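Local coordinates for intergenic-region protein (Escherichia coli CFT073, PDB 2WJ9) that probably inhibits host restriction enzymes as the antirestriction protein ArdB, at residues 104-109 with 132-137. Residues are numbered along the deposited sequence; the frame is centred on the assembly and turned at random.
Sequences FMAPEP and PEAAGI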
ATOM      1  N   PHE B 104      -0.062   1.784 -14.124  1.00 29.53           N
ATOM      2  CA  PHE B 104       0.916   2.851 -14.379  1.00 29.46           C
ATOM      3  C   PHE B 104       1.194   3.051 -15.877  1.00 29.75           C
ATOM      4  O   PHE B 104       0.629   2.371 -16.733  1.00 29.15           O
ATOM      5  CB  PHE B 104       2.212   2.593 -13.592  1.00 29.42           C
ATOM      6  CG  PHE B 104       2.995   1.395 -14.054  1.00 29.52           C
ATOM      7  CD1 PHE B 104       4.088   1.543 -14.888  1.00 28.16           C
ATOM      8  CD2 PHE B 104       2.647   0.112 -13.640  1.00 29.26           C
ATOM      9  CE1 PHE B 104       4.829   0.444 -15.309  1.00 28.65           C
ATOM     10  CE2 PHE B 104       3.385  -0.995 -14.059  1.00 30.15           C
ATOM     11  CZ  PHE B 104       4.472  -0.831 -14.888  1.00 28.74           C
ATOM     12  N   MET B 105       2.039   4.018 -16.200  1.00 30.11           N
ATOM     13  CA  MET B 105       2.471   4.223 -17.581  1.00 30.90           C
ATOM     14  C   MET B 105       3.983   4.363 -17.625  1.00 31.38           C
ATOM     15  O   MET B 105       4.579   4.940 -16.717  1.00 31.17           O
ATOM     16  CB  MET B 105       1.795   5.453 -18.206  1.00 31.45           C
ATOM     17  CG  MET B 105       2.180   6.787 -17.589  1.00 31.89           C
ATOM     18  SD  MET B 105       1.259   8.212 -18.243  1.00 34.18           S
ATOM     19  CE  MET B 105       1.261   7.849 -19.979  1.00 29.93           C
ATOM     20  N   ALA B 106       4.594   3.824 -18.672  1.00 31.66           N
ATOM     21  CA  ALA B 106       6.053   3.878 -18.832  1.00 32.64           C
ATOM     22  C   ALA B 106       6.457   3.552 -20.264  1.00 33.79           C
ATOM     23  O   ALA B 106       5.666   3.003 -21.025  1.00 33.46           O
ATOM     24  CB  ALA B 106       6.709   2.878 -17.870  1.00 32.52           C
ATOM     25  N   PRO B 107       7.695   3.895 -20.643  1.00 35.18           N
ATOM     26  CA  PRO B 107       8.269   3.216 -21.807  1.00 36.71           C
ATOM     27  C   PRO B 107       8.473   1.707 -21.568  1.00 38.26           C
ATOM     28  O   PRO B 107       8.482   1.237 -20.422  1.00 38.80           O
ATOM     29  CB  PRO B 107       9.619   3.924 -22.009  1.00 36.39           C
ATOM     30  CG  PRO B 107       9.501   5.216 -21.255  1.00 35.91           C
ATOM     31  CD  PRO B 107       8.594   4.922 -20.099  1.00 35.27           C
ATOM     32  N   GLU B 108       8.633   0.971 -22.660  1.00 40.03           N
ATOM     33  CA  GLU B 108       8.799  -0.485 -22.645  1.00 41.41           C
ATOM     34  C   GLU B 108      10.004  -0.931 -21.801  1.00 42.15           C
ATOM     35  O   GLU B 108      11.024  -0.243 -21.782  1.00 42.77           O
ATOM     36  CB  GLU B 108       9.000  -0.945 -24.092  1.00 41.82           C
ATOM     37  CG  GLU B 108       8.919  -2.420 -24.346  1.00 43.50           C
ATOM     38  CD  GLU B 108       9.075  -2.717 -25.825  1.00 45.57           C
ATOM     39  OE1 GLU B 108       8.079  -3.125 -26.464  1.00 47.40           O
ATOM     40  OE2 GLU B 108      10.187  -2.508 -26.357  1.00 47.37           O
ATOM     41  N   PRO B 109       9.893  -2.077 -21.097  1.00 42.83           N
ATOM     42  CA  PRO B 109      11.069  -2.651 -20.427  1.00 43.08           C
ATOM     43  C   PRO B 109      12.066  -3.308 -21.384  1.00 43.36           C
ATOM     44  O   PRO B 109      11.798  -3.422 -22.581  1.00 43.72           O
ATOM     45  CB  PRO B 109      10.461  -3.706 -19.493  1.00 43.25           C
ATOM     46  CG  PRO B 109       9.190  -4.097 -20.142  1.00 43.22           C
ATOM     47  CD  PRO B 109       8.678  -2.876 -20.850  1.00 42.95           C
ATOM     48  N   PRO B 132      14.559   3.494 -19.192  1.00 28.37           N
ATOM     49  CA  PRO B 132      13.291   4.198 -19.433  1.00 28.57           C
ATOM     50  C   PRO B 132      12.093   3.644 -18.639  1.00 29.07           C
ATOM     51  O   PRO B 132      11.329   4.447 -18.079  1.00 28.44           O
ATOM     52  CB  PRO B 132      13.105   4.053 -20.944  1.00 28.61           C
ATOM     53  CG  PRO B 132      14.515   4.030 -21.471  1.00 28.31           C
ATOM     54  CD  PRO B 132      15.263   3.201 -20.458  1.00 28.21           C
ATOM     55  N   GLU B 133      11.938   2.316 -18.565  1.00 29.90           N
ATOM     56  CA  GLU B 133      10.850   1.715 -17.745  1.00 30.12           C
ATOM     57  C   GLU B 133      10.902   2.202 -16.302  1.00 29.53           C
ATOM     58  O   GLU B 133       9.883   2.636 -15.748  1.00 29.46           O
ATOM     59  CB  GLU B 133      10.837   0.156 -17.716  1.00 30.99           C
ATOM     60  CG  GLU B 133       9.456  -0.421 -17.177  1.00 33.19           C
ATOM     61  CD  GLU B 133       9.497  -1.730 -16.338  1.00 36.05           C
ATOM     62  OE1 GLU B 133      10.580  -2.265 -16.032  1.00 34.86           O
ATOM     63  OE2 GLU B 133       8.388  -2.231 -15.970  1.00 39.19           O
ATOM     64  N   ALA B 134      12.079   2.101 -15.685  1.00 28.62           N
ATOM     65  CA  ALA B 134      12.236   2.484 -14.276  1.00 28.23           C
ATOM     66  C   ALA B 134      11.959   3.975 -14.032  1.00 27.91           C
ATOM     67  O   ALA B 134      11.334   4.344 -13.031  1.00 27.43           O
ATOM     68  CB  ALA B 134      13.616   2.096 -13.761  1.00 27.90           C
ATOM     69  N   ALA B 135      12.427   4.828 -14.948  1.00 27.47           N
ATOM     70  CA  ALA B 135      12.100   6.261 -14.912  1.00 27.72           C
ATOM     71  C   ALA B 135      10.587   6.525 -14.892  1.00 27.67           C
ATOM     72  O   ALA B 135      10.098   7.341 -14.103  1.00 27.41           O
ATOM     73  CB  ALA B 135      12.743   6.974 -16.094  1.00 27.26           C
ATOM     74  N   GLY B 136       9.850   5.835 -15.760  1.00 27.68           N
ATOM     75  CA  GLY B 136       8.393   5.942 -15.795  1.00 27.82           C
ATOM     76  C   GLY B 136       7.729   5.520 -14.485  1.00 27.79           C
ATOM     77  O   GLY B 136       6.784   6.172 -14.011  1.00 27.66           O
ATOM     78  N   ILE B 137       8.213   4.427 -13.900  1.00 27.40           N
ATOM     79  CA  ILE B 137       7.718   3.984 -12.587  1.00 27.64           C
ATOM     80  C   ILE B 137       7.940   5.094 -11.542  1.00 27.64           C
ATOM     81  O   ILE B 137       7.020   5.462 -10.806  1.00 27.84           O
ATOM     82  CB  ILE B 137       8.372   2.652 -12.155  1.00 27.29           C
ATOM     83  CG1 ILE B 137       7.901   1.503 -13.071  1.00 27.70           C
ATOM     84  CG2 ILE B 137       8.053   2.357 -10.702  1.00 27.44           C
ATOM     85  CD1 ILE B 137       8.671   0.199 -12.892  1.00 27.90           C
TER
HETATM   86  O   HOH W   1      13.142   0.470 -20.624  1.00 26.76           O
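P132 meets P107 where the first turn of helix 132-151 lies against edge strand 103-107 of a three-stranded antiparallel sheet, an alpha/beta packing inside the antirestriction family region. The short axes run close to antiparallel (151°) and approach to 6.2 Å, with no direct hydrogen bond between the segments. The two proline rings cross at about a right angle, P132 CB 3.6 Å from P107 CB, and W117 of strand 117-121 touches both. P107 CD also sits 3.4 Å from the carbonyl O of P132. E133 comes next: a water takes its backbone N-H, 3.0 Å from E133 N, and also lies close to E108 O, just beyond P107. With CG anti to the backbone N (chi1 -164°) and a bend at chi2, the E133 side chain runs past P107 O and P109, and P109 CB lies 3.8 Å from E133 OE1. The carboxylate is held from beyond the contact, OE1 by H170 NE2 and OE2 by a weak bond to Y166 OH, while OE2 also stands at the edge of the F104 ring. At G136 the backbones draw near: with no side chain there, G136 CA lies 4.4 Å from A106 CA and 4.1 Å from A106 CB. One turn after E133, I137 directs CG1 obliquely at the ring of F104, which also meets Y96, and I137 CG1 stops 3.9 Å from F104 CE1.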